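Local structure of cytochrome C-type biogenesis protein ccmF (Thermus thermophilus, 6ZMQ) at residues 458-472 against 514-526. The protein binds heme b in the membrane and probably works as a heme lyase in cytochrome c maturation. Sequence-based numbering, arbitrary orientation.
Sequences YTLGASFALGLFLYN and ALMGLAIAFSQTY. With PTY (phosphatidylethanolamine), chain H.
A465 and A521 meet methyl to methyl where the two helices face each other, CB to CB at 3.7 Å. Next to them L518 leans on two side chains, its CD1 lying 3.7 Å from F469 CD2 and also touching L466 CD1, the two leucines running side by side. F469 has CG anti to the backbone N, which carries the ring across to the other helix, where CD1 packs against the methyl and carbonyl O of A514 and CE1 rests on CB of L515. In the other direction along the interface, F522 takes A462 CB over one face, 4.2 Å from the ring centroid and nearly on its normal, while CB of L466 comes to the ring's edge. This is an antiparallel pair of transmembrane helices, 460-484 and 501-525; the axes of 460-472 and 514-525 approach to 8.8 Å, their N-to-C directions 172° apart. The second helix also carries H510, an axial ligand of the heme b iron, a turn before A514. Phosphatidylethanolamine lies along one flank of the pair, with G461, F464, G517, A521, Q524 and T525 lining its pocket; F464 CE2 sits 3.6 Å from acyl carbon C18. Where helix 460-484 begins, F522 turns its edge to the face of the Y458 ring in a T-shaped stack, planes at 71°. Y526 brings CE2 up to the edge of that same ring and to A462 CB. Its hydroxyl OH accepts two hydrogen bonds from T459, from N at 3.1 Å (159° at the hydrogen) and from OG1 at 3.1 Å. A phenylalanine in place of Y526 would probably keep the ring packing but leave both T459 donors without this acceptor, just ahead of the first helical turn.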
loop_
_atom_site.group_PDB
_atom_site.type_symbol
_atom_site.label_atom_id
_atom_site.label_comp_id
_atom_site.label_asym_id
_atom_site.label_seq_id
_atom_site.Cartn_x
_atom_site.Cartn_y
_atom_site.Cartn_z
ATOM N N TYR A 458 19.149 -7.500 26.303
ATOM C CA TYR A 458 17.866 -7.226 25.662
ATOM C C TYR A 458 16.700 -7.183 26.648
ATOM O O TYR A 458 16.414 -8.160 27.347
ATOM C CB TYR A 458 17.606 -8.242 24.549
ATOM C CG TYR A 458 18.819 -8.459 23.671
ATOM C CD1 TYR A 458 19.485 -7.376 23.079
ATOM C CD2 TYR A 458 19.303 -9.740 23.431
ATOM C CE1 TYR A 458 20.606 -7.575 22.289
ATOM C CE2 TYR A 458 20.414 -9.945 22.641
ATOM C CZ TYR A 458 21.058 -8.863 22.073
ATOM O OH TYR A 458 22.160 -9.084 21.282
ATOM N N THR A 459 16.041 -6.022 26.689
ATOM C CA THR A 459 14.863 -5.763 27.509
ATOM C C THR A 459 13.706 -6.647 27.048
ATOM O O THR A 459 13.702 -7.155 25.919
ATOM C CB THR A 459 14.475 -4.283 27.409
ATOM O OG1 THR A 459 15.661 -3.495 27.274
ATOM C CG2 THR A 459 13.741 -3.802 28.667
ATOM N N LEU A 460 12.705 -6.803 27.938
ATOM C CA LEU A 460 11.701 -7.868 27.824
ATOM C C LEU A 460 10.841 -7.704 26.572
ATOM O O LEU A 460 10.372 -8.692 25.997
ATOM C CB LEU A 460 10.845 -7.930 29.094
ATOM C CG LEU A 460 10.001 -9.204 29.252
ATOM C CD1 LEU A 460 10.910 -10.390 29.548
ATOM C CD2 LEU A 460 8.942 -9.084 30.335
ATOM N N GLY A 461 10.674 -6.462 26.109
ATOM C CA GLY A 461 10.253 -6.183 24.748
ATOM C C GLY A 461 11.102 -6.822 23.659
ATOM O O GLY A 461 10.585 -7.621 22.872
ATOM N N ALA A 462 12.402 -6.499 23.617
ATOM C CA ALA A 462 13.281 -7.013 22.563
ATOM C C ALA A 462 13.534 -8.515 22.705
ATOM O O ALA A 462 13.538 -9.251 21.709
ATOM C CB ALA A 462 14.603 -6.245 22.569
ATOM N N SER A 463 13.761 -8.987 23.933
ATOM C CA SER A 463 13.984 -10.414 24.151
ATOM C C SER A 463 12.722 -11.238 23.916
ATOM O O SER A 463 12.800 -12.357 23.388
ATOM C CB SER A 463 14.517 -10.645 25.560
ATOM O OG SER A 463 13.979 -9.738 26.479
ATOM N N PHE A 464 11.549 -10.684 24.240
ATOM C CA PHE A 464 10.306 -11.387 23.958
ATOM C C PHE A 464 10.000 -11.383 22.465
ATOM O O PHE A 464 9.409 -12.332 21.947
ATOM C CB PHE A 464 9.152 -10.757 24.737
ATOM C CG PHE A 464 7.825 -11.368 24.415
ATOM C CD1 PHE A 464 7.603 -12.712 24.667
ATOM C CD2 PHE A 464 6.842 -10.633 23.765
ATOM C CE1 PHE A 464 6.397 -13.300 24.343
ATOM C CE2 PHE A 464 5.641 -11.221 23.428
ATOM C CZ PHE A 464 5.416 -12.558 23.722
ATOM N N ALA A 465 10.407 -10.329 21.754
ATOM C CA ALA A 465 10.279 -10.320 20.299
ATOM C C ALA A 465 11.195 -11.348 19.644
ATOM O O ALA A 465 10.820 -11.968 18.638
ATOM C CB ALA A 465 10.569 -8.925 19.762
ATOM N N LEU A 466 12.404 -11.524 20.196
ATOM C CA LEU A 466 13.279 -12.623 19.783
ATOM C C LEU A 466 12.619 -13.976 20.028
ATOM O O LEU A 466 12.706 -14.880 19.182
ATOM C CB LEU A 466 14.609 -12.546 20.534
ATOM C CG LEU A 466 15.669 -13.613 20.232
ATOM C CD1 LEU A 466 15.961 -13.752 18.740
ATOM C CD2 LEU A 466 16.945 -13.350 21.018
ATOM N N GLY A 467 11.951 -14.113 21.180
ATOM C CA GLY A 467 11.197 -15.323 21.473
ATOM C C GLY A 467 10.061 -15.569 20.498
ATOM O O GLY A 467 9.820 -16.705 20.080
ATOM N N LEU A 468 9.386 -14.491 20.084
ATOM C CA LEU A 468 8.287 -14.593 19.126
ATOM C C LEU A 468 8.773 -15.015 17.746
ATOM O O LEU A 468 8.139 -15.848 17.087
ATOM C CB LEU A 468 7.551 -13.261 19.023
ATOM C CG LEU A 468 6.569 -12.905 20.132
ATOM C CD1 LEU A 468 5.800 -11.665 19.732
ATOM C CD2 LEU A 468 5.646 -14.070 20.415
ATOM N N PHE A 469 9.903 -14.456 17.302
ATOM C CA PHE A 469 10.477 -14.850 16.016
ATOM C C PHE A 469 10.989 -16.288 16.034
ATOM O O PHE A 469 10.872 -17.003 15.030
ATOM C CB PHE A 469 11.604 -13.899 15.628
ATOM C CG PHE A 469 12.376 -14.333 14.409
ATOM C CD1 PHE A 469 11.791 -14.225 13.146
ATOM C CD2 PHE A 469 13.673 -14.846 14.522
ATOM C CE1 PHE A 469 12.469 -14.616 12.008
ATOM C CE2 PHE A 469 14.384 -15.252 13.397
ATOM C CZ PHE A 469 13.781 -15.135 12.124
ATOM N N LEU A 470 11.594 -16.717 17.150
ATOM C CA LEU A 470 12.089 -18.092 17.247
ATOM C C LEU A 470 10.940 -19.091 17.289
ATOM O O LEU A 470 10.996 -20.143 16.640
ATOM C CB LEU A 470 12.993 -18.243 18.471
ATOM C CG LEU A 470 14.466 -17.968 18.164
ATOM C CD1 LEU A 470 15.227 -17.481 19.377
ATOM C CD2 LEU A 470 15.121 -19.226 17.594
ATOM N N TYR A 471 9.877 -18.745 18.020
ATOM C CA TYR A 471 8.618 -19.485 18.001
ATOM C C TYR A 471 8.019 -19.544 16.595
ATOM O O TYR A 471 7.481 -20.580 16.178
ATOM C CB TYR A 471 7.658 -18.799 18.979
ATOM C CG TYR A 471 6.193 -18.962 18.669
ATOM C CD1 TYR A 471 5.547 -20.157 18.943
ATOM C CD2 TYR A 471 5.457 -17.930 18.086
ATOM C CE1 TYR A 471 4.213 -20.326 18.656
ATOM C CE2 TYR A 471 4.131 -18.099 17.777
ATOM C CZ TYR A 471 3.509 -19.296 18.076
ATOM O OH TYR A 471 2.177 -19.465 17.794
ATOM N N ASN A 472 8.122 -18.440 15.841
ATOM C CA ASN A 472 7.534 -18.374 14.506
ATOM C C ASN A 472 8.306 -19.230 13.509
ATOM O O ASN A 472 7.695 -19.937 12.699
ATOM C CB ASN A 472 7.477 -16.924 14.029
ATOM C CG ASN A 472 6.136 -16.258 14.306
ATOM O OD1 ASN A 472 5.090 -16.879 14.171
ATOM N ND2 ASN A 472 6.168 -14.979 14.668
ATOM N N ALA A 514 7.410 -12.491 10.210
ATOM C CA ALA A 514 8.051 -12.853 11.489
ATOM C C ALA A 514 9.346 -12.076 11.708
ATOM O O ALA A 514 9.586 -11.645 12.833
ATOM C CB ALA A 514 8.317 -14.319 11.460
ATOM N N LEU A 515 10.172 -11.998 10.663
ATOM C CA LEU A 515 11.434 -11.291 10.596
ATOM C C LEU A 515 11.247 -9.783 10.718
ATOM O O LEU A 515 12.058 -9.120 11.381
ATOM C CB LEU A 515 12.100 -11.642 9.260
ATOM C CG LEU A 515 13.531 -11.324 8.804
ATOM C CD1 LEU A 515 14.557 -11.410 9.926
ATOM C CD2 LEU A 515 13.898 -12.243 7.642
ATOM N N MET A 516 10.133 -9.249 10.198
ATOM C CA MET A 516 9.843 -7.826 10.382
ATOM C C MET A 516 9.380 -7.487 11.794
ATOM O O MET A 516 9.643 -6.380 12.259
ATOM C CB MET A 516 8.800 -7.327 9.384
ATOM C CG MET A 516 9.369 -6.899 8.038
ATOM S SD MET A 516 8.336 -5.783 7.053
ATOM C CE MET A 516 7.487 -4.821 8.307
ATOM N N GLY A 517 8.657 -8.385 12.469
ATOM C CA GLY A 517 8.300 -8.146 13.863
ATOM C C GLY A 517 9.516 -8.046 14.766
ATOM O O GLY A 517 9.610 -7.118 15.593
ATOM N N LEU A 518 10.488 -8.964 14.572
ATOM C CA LEU A 518 11.784 -8.848 15.257
ATOM C C LEU A 518 12.502 -7.546 14.911
ATOM O O LEU A 518 12.995 -6.855 15.811
ATOM C CB LEU A 518 12.692 -10.051 14.949
ATOM C CG LEU A 518 14.089 -10.144 15.620
ATOM C CD1 LEU A 518 14.461 -11.568 15.925
ATOM C CD2 LEU A 518 15.266 -9.565 14.788
ATOM N N ALA A 519 12.592 -7.219 13.614
ATOM C CA ALA A 519 13.341 -6.045 13.160
ATOM C C ALA A 519 12.731 -4.741 13.677
ATOM O O ALA A 519 13.453 -3.835 14.112
ATOM C CB ALA A 519 13.411 -6.044 11.630
ATOM N N ILE A 520 11.395 -4.656 13.686
ATOM C CA ILE A 520 10.707 -3.453 14.150
ATOM C C ILE A 520 10.864 -3.275 15.652
ATOM O O ILE A 520 11.169 -2.166 16.112
ATOM C CB ILE A 520 9.232 -3.473 13.704
ATOM C CG1 ILE A 520 9.185 -3.628 12.176
ATOM C CG2 ILE A 520 8.438 -2.252 14.227
ATOM C CD1 ILE A 520 7.865 -3.362 11.527
ATOM N N ALA A 521 10.741 -4.363 16.436
ATOM C CA ALA A 521 10.896 -4.201 17.883
ATOM C C ALA A 521 12.346 -3.905 18.268
ATOM O O ALA A 521 12.598 -3.093 19.171
ATOM C CB ALA A 521 10.375 -5.430 18.609
ATOM N N PHE A 522 13.307 -4.495 17.547
ATOM C CA PHE A 522 14.718 -4.235 17.828
ATOM C C PHE A 522 15.146 -2.824 17.409
ATOM O O PHE A 522 15.998 -2.213 18.070
ATOM C CB PHE A 522 15.591 -5.304 17.158
ATOM C CG PHE A 522 15.928 -6.468 18.064
ATOM C CD1 PHE A 522 15.101 -7.576 18.129
ATOM C CD2 PHE A 522 17.064 -6.437 18.849
ATOM C CE1 PHE A 522 15.403 -8.645 18.956
ATOM C CE2 PHE A 522 17.375 -7.495 19.681
ATOM C CZ PHE A 522 16.538 -8.602 19.730
ATOM N N SER A 523 14.579 -2.292 16.309
ATOM C CA SER A 523 14.913 -0.927 15.895
ATOM C C SER A 523 14.158 0.118 16.714
ATOM O O SER A 523 14.661 1.231 16.921
ATOM C CB SER A 523 14.642 -0.744 14.402
ATOM O OG SER A 523 13.284 -0.971 14.080
ATOM N N GLN A 524 12.929 -0.197 17.134
ATOM C CA GLN A 524 12.151 0.712 17.969
ATOM C C GLN A 524 12.750 0.847 19.362
ATOM O O GLN A 524 12.774 1.945 19.933
ATOM C CB GLN A 524 10.702 0.229 18.058
ATOM C CG GLN A 524 9.795 0.696 16.919
ATOM C CD GLN A 524 9.742 2.209 16.783
ATOM O OE1 GLN A 524 9.651 2.933 17.775
ATOM N NE2 GLN A 524 9.799 2.691 15.547
ATOM N N THR A 525 13.198 -0.268 19.947
ATOM C CA THR A 525 13.801 -0.212 21.275
ATOM C C THR A 525 15.160 0.479 21.242
ATOM O O THR A 525 15.427 1.397 22.027
ATOM C CB THR A 525 13.935 -1.622 21.864
ATOM O OG1 THR A 525 14.262 -2.561 20.831
ATOM C CG2 THR A 525 12.645 -2.052 22.550
ATOM N N TYR A 526 16.038 0.037 20.345
ATOM C CA TYR A 526 17.476 0.258 20.490
ATOM C C TYR A 526 18.017 1.294 19.512
ATOM O O TYR A 526 18.890 1.008 18.702
ATOM C CB TYR A 526 18.208 -1.061 20.317
ATOM C CG TYR A 526 18.075 -1.899 21.529
ATOM C CD1 TYR A 526 18.210 -1.315 22.779
ATOM C CD2 TYR A 526 17.846 -3.267 21.444
ATOM C CE1 TYR A 526 18.099 -2.044 23.909
ATOM C CE2 TYR A 526 17.725 -4.022 22.591
ATOM C CZ TYR A 526 17.859 -3.390 23.821
ATOM O OH TYR A 526 17.751 -4.061 25.002
HETATM C C1 PTY H . 9.487 -0.349 23.607
HETATM C C2 PTY H . 3.666 -0.643 27.168
HETATM C C3 PTY H . 5.006 -0.776 27.889
HETATM O O4 PTY H . 9.338 -0.182 22.227
HETATM C C5 PTY H . 8.891 -1.824 25.535
HETATM C C6 PTY H . 8.752 -1.620 24.029
HETATM O O7 PTY H . 9.278 -2.724 23.347
HETATM C C8 PTY H . 8.355 -3.326 22.483
HETATM O O10 PTY H . 8.499 -3.235 21.308
HETATM C C11 PTY H . 7.156 -4.074 23.070
HETATM C C12 PTY H . 7.200 -5.561 22.726
HETATM C C13 PTY H . 6.599 -6.349 23.892
HETATM C C14 PTY H . 5.076 -6.202 23.892
HETATM C C15 PTY H . 4.459 -7.052 25.002
HETATM C C16 PTY H . 3.729 -8.275 24.437
HETATM C C17 PTY H . 3.388 -9.215 25.599
HETATM C C18 PTY H . 2.570 -10.433 25.153
HETATM C C19 PTY H . 2.592 -11.473 26.279
HETATM C C20 PTY H . 2.373 -12.907 25.781
HETATM C C21 PTY H . 2.879 -13.894 26.842
HETATM C C22 PTY H . 1.739 -14.748 27.410
HETATM C C23 PTY H . 2.290 -15.822 28.355
HETATM C C24 PTY H . 1.278 -16.958 28.519
HETATM C C25 PTY H . 1.967 -18.195 29.093
HETATM C C26 PTY H . 1.394 -19.436 28.413
HETATM C C27 PTY H . 0.479 -20.172 29.389
HETATM C C28 PTY H . -0.531 -21.006 28.605
HETATM C C29 PTY H . -1.530 -20.067 27.932
HETATM C C30 PTY H . 9.032 1.124 21.827
HETATM C C31 PTY H . 8.193 1.372 20.573
HETATM O O30 PTY H . 9.428 2.046 22.455
HETATM C C32 PTY H . 7.535 0.074 20.108
HETATM C C33 PTY H . 6.647 0.354 18.896
HETATM C C34 PTY H . 5.591 -0.741 18.781
HETATM C C35 PTY H . 6.254 -2.038 18.326
HETATM C C36 PTY H . 5.523 -2.563 17.094
HETATM C C37 PTY H . 5.576 -4.089 17.069
HETATM C C38 PTY H . 4.761 -4.554 15.868
HETATM C C39 PTY H . 5.266 -5.912 15.401
HETATM C C40 PTY H . 4.848 -6.135 13.952
HETATM C C41 PTY H . 4.293 -7.554 13.841
HETATM C C42 PTY H . 4.003 -7.888 12.381
HETATM C C43 PTY H . 2.811 -7.056 11.917
HETATM C C44 PTY H . 2.247 -7.619 10.613
HETATM P P1 PTY H . 7.571 -0.557 27.441
HETATM O O11 PTY H . 6.039 -0.918 26.952
HETATM O O12 PTY H . 8.007 -1.538 28.501
HETATM O O13 PTY H . 7.584 0.829 28.036
HETATM O O14 PTY H . 8.623 -0.607 26.171
HETATM N N1 PTY H . 2.565 -0.782 28.108
#